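Long-range contacts in YerB protein (Bacillus subtilis, PDB 2PSB), which is a putative membrane lipoprotein of unknown function that interacts with PcrA, a DNA helicase: residues A34-N39 with R66-F71; I56-E61 with R86-T91. One frame throughout, in Å; residues are numbered along the deposited sequence.

Interaction 1: A34-N39 with R66-F71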
ATOM      1  N   ALA A  34      -2.930   8.151   3.102  1.00 27.02           N
ATOM      2  CA  ALA A  34      -3.094   6.831   2.480  1.00 26.23           C
ATOM      3  C   ALA A  34      -3.942   6.942   1.215  1.00 27.25           C
ATOM      4  O   ALA A  34      -5.131   7.238   1.281  1.00 27.58           O
ATOM      5  CB  ALA A  34      -3.761   5.860   3.463  1.00 23.25           C
ATOM      6  N   VAL A  35      -3.332   6.681   0.064  1.00 27.16           N
ATOM      7  CA  VAL A  35      -4.035   6.778  -1.207  1.00 24.20           C
ATOM      8  C   VAL A  35      -4.319   5.420  -1.852  1.00 27.30           C
ATOM      9  O   VAL A  35      -3.433   4.564  -1.961  1.00 29.27           O
ATOM     10  CB  VAL A  35      -3.227   7.622  -2.226  1.00 21.69           C
ATOM     11  CG1 VAL A  35      -4.072   7.903  -3.444  1.00 20.71           C
ATOM     12  CG2 VAL A  35      -2.722   8.904  -1.589  1.00 15.11           C
ATOM     13  N   VAL A  36      -5.560   5.222  -2.276  1.00 28.45           N
ATOM     14  CA  VAL A  36      -5.921   3.983  -2.961  1.00 29.45           C
ATOM     15  C   VAL A  36      -5.451   4.159  -4.397  1.00 29.11           C
ATOM     16  O   VAL A  36      -5.949   5.019  -5.115  1.00 29.56           O
ATOM     17  CB  VAL A  36      -7.418   3.747  -2.981  1.00 29.16           C
ATOM     18  CG1 VAL A  36      -7.742   2.619  -3.959  1.00 32.76           C
ATOM     19  CG2 VAL A  36      -7.896   3.397  -1.581  1.00 29.25           C
ATOM     20  N   VAL A  37      -4.488   3.344  -4.810  1.00 29.77           N
ATOM     21  CA  VAL A  37      -3.934   3.462  -6.150  1.00 28.45           C
ATOM     22  C   VAL A  37      -4.262   2.302  -7.094  1.00 28.12           C
ATOM     23  O   VAL A  37      -4.044   1.123  -6.785  1.00 28.22           O
ATOM     24  CB  VAL A  37      -2.400   3.664  -6.080  1.00 28.65           C
ATOM     25  CG1 VAL A  37      -1.809   3.748  -7.482  1.00 29.35           C
ATOM     26  CG2 VAL A  37      -2.080   4.930  -5.300  1.00 28.25           C
ATOM     27  N   ASN A  38      -4.796   2.690  -8.248  1.00 28.00           N
ATOM     28  CA  ASN A  38      -5.194   1.808  -9.343  1.00 26.67           C
ATOM     29  C   ASN A  38      -4.027   0.895  -9.763  1.00 27.54           C
ATOM     30  O   ASN A  38      -2.931   1.376 -10.050  1.00 25.01           O
ATOM     31  CB  ASN A  38      -5.611   2.699 -10.524  1.00 25.96           C
ATOM     32  CG  ASN A  38      -6.494   1.995 -11.551  1.00 28.15           C
ATOM     33  OD1 ASN A  38      -7.120   2.660 -12.384  1.00 28.74           O
ATOM     34  ND2 ASN A  38      -6.552   0.675 -11.505  1.00 26.69           N
ATOM     35  N   ASN A  39      -4.245  -0.417  -9.784  1.00 27.30           N
ATOM     36  CA  ASN A  39      -3.181  -1.303 -10.239  1.00 30.83           C
ATOM     37  C   ASN A  39      -3.648  -2.143 -11.428  1.00 32.57           C
ATOM     38  O   ASN A  39      -3.131  -3.235 -11.691  1.00 33.92           O
ATOM     39  CB  ASN A  39      -2.670  -2.205  -9.117  1.00 30.32           C
ATOM     40  CG  ASN A  39      -1.466  -3.030  -9.547  1.00 32.45           C
ATOM     41  OD1 ASN A  39      -0.528  -2.510 -10.161  1.00 29.23           O
ATOM     42  ND2 ASN A  39      -1.486  -4.313  -9.230  1.00 29.64           N
ATOM     43  N   ARG A  66      -5.024  -4.030  -6.155  1.00 32.41           N
ATOM     44  CA  ARG A  66      -5.025  -2.588  -5.987  1.00 31.39           C
ATOM     45  C   ARG A  66      -4.116  -2.245  -4.821  1.00 28.79           C
ATOM     46  O   ARG A  66      -3.953  -3.043  -3.901  1.00 26.79           O
ATOM     47  CB  ARG A  66      -6.455  -2.102  -5.725  1.00 29.65           C
ATOM     48  CG  ARG A  66      -6.592  -0.605  -5.565  1.00 27.49           C
ATOM     49  CD  ARG A  66      -7.775  -0.109  -6.369  1.00 28.53           C
ATOM     50  NE  ARG A  66      -8.989  -0.821  -6.010  1.00 28.84           N
ATOM     51  CZ  ARG A  66     -10.011  -1.024  -6.840  1.00 31.27           C
ATOM     52  NH1 ARG A  66     -11.084  -1.682  -6.420  1.00 31.49           N
ATOM     53  NH2 ARG A  66      -9.955  -0.593  -8.090  1.00 33.57           N
ATOM     54  N   PHE A  67      -3.553  -1.045  -4.859  1.00 28.48           N
ATOM     55  CA  PHE A  67      -2.625  -0.577  -3.834  1.00 28.11           C
ATOM     56  C   PHE A  67      -3.194   0.454  -2.865  1.00 26.34           C
ATOM     57  O   PHE A  67      -4.144   1.186  -3.177  1.00 27.77           O
ATOM     58  CB  PHE A  67      -1.417   0.108  -4.483  1.00 30.83           C
ATOM     59  CG  PHE A  67      -0.697  -0.720  -5.514  1.00 30.42           C
ATOM     60  CD1 PHE A  67       0.034  -0.090  -6.519  1.00 30.01           C
ATOM     61  CD2 PHE A  67      -0.740  -2.104  -5.485  1.00 31.65           C
ATOM     62  CE1 PHE A  67       0.713  -0.827  -7.489  1.00 31.11           C
ATOM     63  CE2 PHE A  67      -0.071  -2.856  -6.447  1.00 33.26           C
ATOM     64  CZ  PHE A  67       0.659  -2.216  -7.454  1.00 33.59           C
ATOM     65  N   LEU A  68      -2.578   0.502  -1.690  1.00 24.72           N
ATOM     66  CA  LEU A  68      -2.866   1.513  -0.682  1.00 21.24           C
ATOM     67  C   LEU A  68      -1.436   1.993  -0.457  1.00 21.29           C
ATOM     68  O   LEU A  68      -0.608   1.247   0.058  1.00 20.59           O
ATOM     69  CB  LEU A  68      -3.423   0.943   0.623  1.00 19.23           C
ATOM     70  CG  LEU A  68      -3.694   2.060   1.650  1.00 16.38           C
ATOM     71  CD1 LEU A  68      -4.843   2.975   1.152  1.00 15.59           C
ATOM     72  CD2 LEU A  68      -4.038   1.468   2.995  1.00 13.36           C
ATOM     73  N   ALA A  69      -1.138   3.204  -0.914  1.00 18.85           N
ATOM     74  CA  ALA A  69       0.190   3.782  -0.758  1.00 21.42           C
ATOM     75  C   ALA A  69       0.142   4.783   0.385  1.00 21.64           C
ATOM     76  O   ALA A  69      -0.550   5.805   0.315  1.00 22.26           O
ATOM     77  CB  ALA A  69       0.635   4.463  -2.048  1.00 18.54           C
ATOM     78  N   ILE A  70       0.887   4.474   1.442  1.00 20.33           N
ATOM     79  CA  ILE A  70       0.918   5.313   2.624  1.00 19.27           C
ATOM     80  C   ILE A  70       2.163   6.184   2.644  1.00 20.18           C
ATOM     81  O   ILE A  70       3.291   5.683   2.707  1.00 20.01           O
ATOM     82  CB  ILE A  70       0.853   4.430   3.895  1.00 20.27           C
ATOM     83  CG1 ILE A  70      -0.386   3.528   3.810  1.00 19.78           C
ATOM     84  CG2 ILE A  70       0.853   5.292   5.159  1.00 16.49           C
ATOM     85  CD1 ILE A  70      -0.635   2.719   5.059  1.00 19.10           C
ATOM     86  N   PHE A  71       1.930   7.496   2.570  1.00 21.97           N
ATOM     87  CA  PHE A  71       2.984   8.508   2.576  1.00 19.71           C
ATOM     88  C   PHE A  71       3.032   9.203   3.930  1.00 20.44           C
ATOM     89  O   PHE A  71       1.994   9.460   4.545  1.00 25.79           O
ATOM     90  CB  PHE A  71       2.730   9.578   1.512  1.00 19.42           C
ATOM     91  CG  PHE A  71       2.480   9.038   0.137  1.00 20.13           C
ATOM     92  CD1 PHE A  71       1.226   8.543  -0.212  1.00 22.47           C
ATOM     93  CD2 PHE A  71       3.493   9.031  -0.812  1.00 22.56           C
ATOM     94  CE1 PHE A  71       0.989   8.062  -1.485  1.00 18.33           C
ATOM     95  CE2 PHE A  71       3.269   8.556  -2.088  1.00 19.01           C
ATOM     96  CZ  PHE A  71       2.019   8.068  -2.430  1.00 21.97           C
TER

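Interaction 2: I56-E61 with R86-T91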
ATOM      1  N   ILE A  56       0.581  -1.306   0.127  1.00 22.93           N
ATOM      2  CA  ILE A  56      -0.093  -2.579   0.338  1.00 22.86           C
ATOM      3  C   ILE A  56      -0.902  -2.985  -0.885  1.00 24.17           C
ATOM      4  O   ILE A  56      -1.729  -2.230  -1.382  1.00 24.15           O
ATOM      5  CB  ILE A  56      -1.008  -2.532   1.585  1.00 22.36           C
ATOM      6  CG1 ILE A  56      -0.179  -2.106   2.804  1.00 22.05           C
ATOM      7  CG2 ILE A  56      -1.613  -3.923   1.860  1.00 19.48           C
ATOM      8  CD1 ILE A  56      -0.564  -0.782   3.398  1.00 19.78           C
ATOM      9  N   GLU A  57      -0.632  -4.186  -1.381  1.00 25.70           N
ATOM     10  CA  GLU A  57      -1.322  -4.709  -2.545  1.00 27.52           C
ATOM     11  C   GLU A  57      -2.266  -5.815  -2.107  1.00 29.18           C
ATOM     12  O   GLU A  57      -1.913  -6.649  -1.276  1.00 29.82           O
ATOM     13  CB  GLU A  57      -0.296  -5.241  -3.563  1.00 29.44           C
ATOM     14  CG  GLU A  57      -0.888  -5.895  -4.813  1.00 30.94           C
ATOM     15  CD  GLU A  57       0.185  -6.330  -5.809  1.00 32.98           C
ATOM     16  OE1 GLU A  57      -0.170  -6.575  -6.980  1.00 32.92           O
ATOM     17  OE2 GLU A  57       1.379  -6.433  -5.426  1.00 32.51           O
ATOM     18  N   ALA A  58      -3.469  -5.810  -2.663  1.00 29.62           N
ATOM     19  CA  ALA A  58      -4.461  -6.825  -2.331  1.00 31.56           C
ATOM     20  C   ALA A  58      -5.472  -6.918  -3.458  1.00 33.39           C
ATOM     21  O   ALA A  58      -5.610  -5.984  -4.262  1.00 32.48           O
ATOM     22  CB  ALA A  58      -5.175  -6.487  -1.001  1.00 31.58           C
ATOM     23  N   LEU A  59      -6.165  -8.053  -3.530  1.00 35.91           N
ATOM     24  CA  LEU A  59      -7.166  -8.257  -4.571  1.00 37.44           C
ATOM     25  C   LEU A  59      -8.304  -7.291  -4.356  1.00 38.94           C
ATOM     26  O   LEU A  59      -8.729  -7.067  -3.230  1.00 38.23           O
ATOM     27  CB  LEU A  59      -7.718  -9.692  -4.549  1.00 36.16           C
ATOM     28  CG  LEU A  59      -6.814 -10.802  -5.106  1.00 37.23           C
ATOM     29  CD1 LEU A  59      -7.425 -12.157  -4.833  1.00 35.24           C
ATOM     30  CD2 LEU A  59      -6.620 -10.600  -6.592  1.00 35.28           C
ATOM     31  N   ALA A  60      -8.789  -6.714  -5.446  1.00 43.16           N
ATOM     32  CA  ALA A  60      -9.900  -5.777  -5.394  1.00 47.96           C
ATOM     33  C   ALA A  60     -10.966  -6.211  -6.404  1.00 51.21           C
ATOM     34  O   ALA A  60     -11.899  -6.944  -6.065  1.00 53.83           O
ATOM     35  CB  ALA A  60      -9.408  -4.367  -5.708  1.00 46.12           C
ATOM     36  N   GLU A  61     -10.804  -5.770  -7.648  1.00 53.57           N
ATOM     37  CA  GLU A  61     -11.738  -6.081  -8.733  1.00 55.28           C
ATOM     38  C   GLU A  61     -11.368  -7.395  -9.440  1.00 54.77           C
ATOM     39  O   GLU A  61     -10.361  -7.471 -10.140  1.00 56.44           O
ATOM     40  CB  GLU A  61     -11.724  -4.925  -9.743  1.00 56.31           C
ATOM     41  CG  GLU A  61     -12.863  -4.898 -10.760  1.00 60.11           C
ATOM     42  CD  GLU A  61     -14.178  -4.385 -10.185  1.00 61.59           C
ATOM     43  OE1 GLU A  61     -15.049  -3.984 -10.986  1.00 61.58           O
ATOM     44  OE2 GLU A  61     -14.349  -4.390  -8.946  1.00 63.43           O
ATOM     45  N   ARG A  86     -12.085   0.070  -0.642  1.00 37.13           N
ATOM     46  CA  ARG A  86     -12.612  -1.208  -0.180  1.00 37.54           C
ATOM     47  C   ARG A  86     -12.485  -1.216   1.329  1.00 38.90           C
ATOM     48  O   ARG A  86     -11.631  -0.525   1.873  1.00 40.79           O
ATOM     49  CB  ARG A  86     -11.820  -2.369  -0.798  1.00 37.59           C
ATOM     50  CG  ARG A  86     -12.070  -2.553  -2.285  1.00 38.42           C
ATOM     51  CD  ARG A  86     -13.521  -2.938  -2.537  1.00 41.74           C
ATOM     52  NE  ARG A  86     -14.088  -2.223  -3.678  1.00 46.47           N
ATOM     53  CZ  ARG A  86     -13.777  -2.469  -4.946  1.00 47.07           C
ATOM     54  NH1 ARG A  86     -12.901  -3.419  -5.246  1.00 48.29           N
ATOM     55  NH2 ARG A  86     -14.335  -1.755  -5.911  1.00 47.35           N
ATOM     56  N   GLU A  87     -13.340  -1.979   2.006  1.00 36.80           N
ATOM     57  CA  GLU A  87     -13.299  -2.048   3.455  1.00 36.46           C
ATOM     58  C   GLU A  87     -11.906  -2.312   3.995  1.00 35.22           C
ATOM     59  O   GLU A  87     -11.409  -1.538   4.814  1.00 35.11           O
ATOM     60  CB  GLU A  87     -14.256  -3.121   3.984  1.00 38.82           C
ATOM     61  CG  GLU A  87     -15.707  -2.689   4.005  1.00 43.72           C
ATOM     62  CD  GLU A  87     -16.539  -3.356   2.933  1.00 47.76           C
ATOM     63  OE1 GLU A  87     -16.109  -3.367   1.757  1.00 48.17           O
ATOM     64  OE2 GLU A  87     -17.635  -3.856   3.271  1.00 50.12           O
ATOM     65  N   TYR A  88     -11.276  -3.395   3.543  1.00 32.20           N
ATOM     66  CA  TYR A  88      -9.941  -3.723   4.016  1.00 30.08           C
ATOM     67  C   TYR A  88      -8.946  -2.572   3.858  1.00 30.21           C
ATOM     68  O   TYR A  88      -8.009  -2.462   4.642  1.00 30.84           O
ATOM     69  CB  TYR A  88      -9.395  -5.004   3.355  1.00 28.52           C
ATOM     70  CG  TYR A  88      -9.787  -5.230   1.915  1.00 28.18           C
ATOM     71  CD1 TYR A  88     -10.992  -5.867   1.590  1.00 29.58           C
ATOM     72  CD2 TYR A  88      -8.945  -4.851   0.878  1.00 27.19           C
ATOM     73  CE1 TYR A  88     -11.335  -6.126   0.270  1.00 28.36           C
ATOM     74  CE2 TYR A  88      -9.283  -5.103  -0.449  1.00 27.83           C
ATOM     75  CZ  TYR A  88     -10.479  -5.746  -0.745  1.00 29.55           C
ATOM     76  OH  TYR A  88     -10.819  -6.028  -2.052  1.00 26.98           O
ATOM     77  N   PHE A  89      -9.141  -1.714   2.862  1.00 28.38           N
ATOM     78  CA  PHE A  89      -8.236  -0.577   2.693  1.00 29.18           C
ATOM     79  C   PHE A  89      -8.505   0.506   3.746  1.00 28.86           C
ATOM     80  O   PHE A  89      -7.583   1.154   4.244  1.00 31.09           O
ATOM     81  CB  PHE A  89      -8.355   0.010   1.278  1.00 29.36           C
ATOM     82  CG  PHE A  89      -7.679  -0.823   0.224  1.00 28.44           C
ATOM     83  CD1 PHE A  89      -6.344  -1.195   0.371  1.00 28.05           C
ATOM     84  CD2 PHE A  89      -8.369  -1.238  -0.915  1.00 29.30           C
ATOM     85  CE1 PHE A  89      -5.701  -1.971  -0.598  1.00 28.88           C
ATOM     86  CE2 PHE A  89      -7.744  -2.010  -1.889  1.00 28.15           C
ATOM     87  CZ  PHE A  89      -6.401  -2.377  -1.729  1.00 29.55           C
ATOM     88  N   VAL A  90      -9.769   0.703   4.092  1.00 27.34           N
ATOM     89  CA  VAL A  90     -10.110   1.693   5.106  1.00 27.93           C
ATOM     90  C   VAL A  90      -9.452   1.248   6.404  1.00 28.15           C
ATOM     91  O   VAL A  90      -8.827   2.040   7.107  1.00 28.93           O
ATOM     92  CB  VAL A  90     -11.637   1.785   5.327  1.00 26.77           C
ATOM     93  CG1 VAL A  90     -11.935   2.721   6.487  1.00 25.74           C
ATOM     94  CG2 VAL A  90     -12.318   2.276   4.066  1.00 26.35           C
ATOM     95  N   THR A  91      -9.578  -0.039   6.693  1.00 28.25           N
ATOM     96  CA  THR A  91      -9.013  -0.637   7.898  1.00 28.14           C
ATOM     97  C   THR A  91      -7.484  -0.493   7.944  1.00 28.67           C
ATOM     98  O   THR A  91      -6.906  -0.209   8.990  1.00 29.03           O
ATOM     99  CB  THR A  91      -9.383  -2.136   7.969  1.00 29.28           C
ATOM    100  OG1 THR A  91     -10.808  -2.272   7.901  1.00 30.92           O
ATOM    101  CG2 THR A  91      -8.877  -2.763   9.254  1.00 26.49           C
TER

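Interaction 1: A34-N39 with R66-F71
Ala34 faces Ile70 as a non-hydrogen-bonded pair in the antiparallel pairing of strands 33-37 and 65-71, inside the DUF3048 N-terminal domain; Ala34 CB also packs 3.9 Å from Leu68 CD1. At Val35 the backbones exchange two nearly straight hydrogen bonds with Ala69, one from Val35 N to Ala69 O and one from Ala69 N to Val35 O, each 2.9 Å. Val35 CG2, lying opposite the carbonyl carbon across CA-CB, comes within 3.8 Å of Phe71 CE1. Val36 turns to the face carrying Ala34 and Leu68. Its CG1 stands anti to the backbone N (chi1 168°), where it meets the aliphatic part of Arg66 3.6 Å from CD; the other branch, CG2, touches Leu68 CD1. Val37 pairs with Phe67 through two hydrogen bonds of unlike geometry: Val37 N approaches Phe67 O from above the carbonyl plane at 2.7 Å, whereas Phe67 N lies in the plane of the Val37 carbonyl. Asn39 then lays its side chain over one face of the Phe67 ring, which also meets Trp294 edge-to-face. A serine in place of Phe67 would probably open a gap beneath Asn39 and leave Trp294 without its aromatic partner. The stack is close: the Asn39 amide is tilted 30° from the ring, its ND2 hydrogen-bonded to Thr65 OG1, and Asn39 CB sits 3.8 Å from the Phe67 centroid in a CH-pi contact.

Interaction 2: I56-E61 with R86-T91
Tyr88 reaches across from the helix to the strand end, its hydroxyl giving a short but weak hydrogen bond to the backbone carbonyl of Leu59, with OH 2.6 Å from Leu59 O. The same hydroxyl lies against Ala60 CA. Next to it, Ala58 CB points at the helix and meets two rings at once, 4.4 Å from Tyr88 CE2 and equally far from Phe89 CZ. The rings also pack on each other, with Tyr88 CD2 over the centre of one Phe89 face. Further back along the strand, Ile56 O lies at the edge of the Phe89 ring, near its plane, 4.1 Å from CE1. Here a helix is laid on one face of a beta-sheet: strand 56-59 and helix 87-91 run nearly antiparallel at 158°, with 10.4 Å between their axes, room that the two aromatic side chains bridge. Ile249 of strand 247-250 also touches Tyr88. The side nearer solvent is looser. Ala60 and Glu61 form a classic beta bulge opposite Ile64, and Arg86, at the N-cap position of the helix, brings its guanidinium up to them edge-on. Two bends along its chain, at chi2 and chi3, bring NH1 to 3.6 Å from Ala60 CB, while Arg86 CB sits over one face of the Tyr88 ring, toward its rim. Glu61 is exposed, and its carboxylate, turned 26° from the guanidinium plane, can probably attract Arg86 only at a distance: OE2 stays 4.0 Å from NH2, too long for a salt bridge.

Strand 65-71 joins the two contacts: it pairs with 33-37 in interaction 1 and, along its other edge, with 54-59 of interaction 2, where Arg66 N lies 2.8 Å from Ala58 O, a probable hydrogen bond. The centres of the contacts are about 9 Å apart. Helix 87-94 covers the face bearing Leu68, and Phe89 CZ comes within 3.3 Å of Arg66 O. Two arginines also meet at this junction, Arg66 NH1 lying 2.8 Å from Arg86 NH1, unusually close for two like-charged groups. No active site is established for this protein. Ser84, a known phosphorylation site not modified here, lies two residues before Arg86 in the chain.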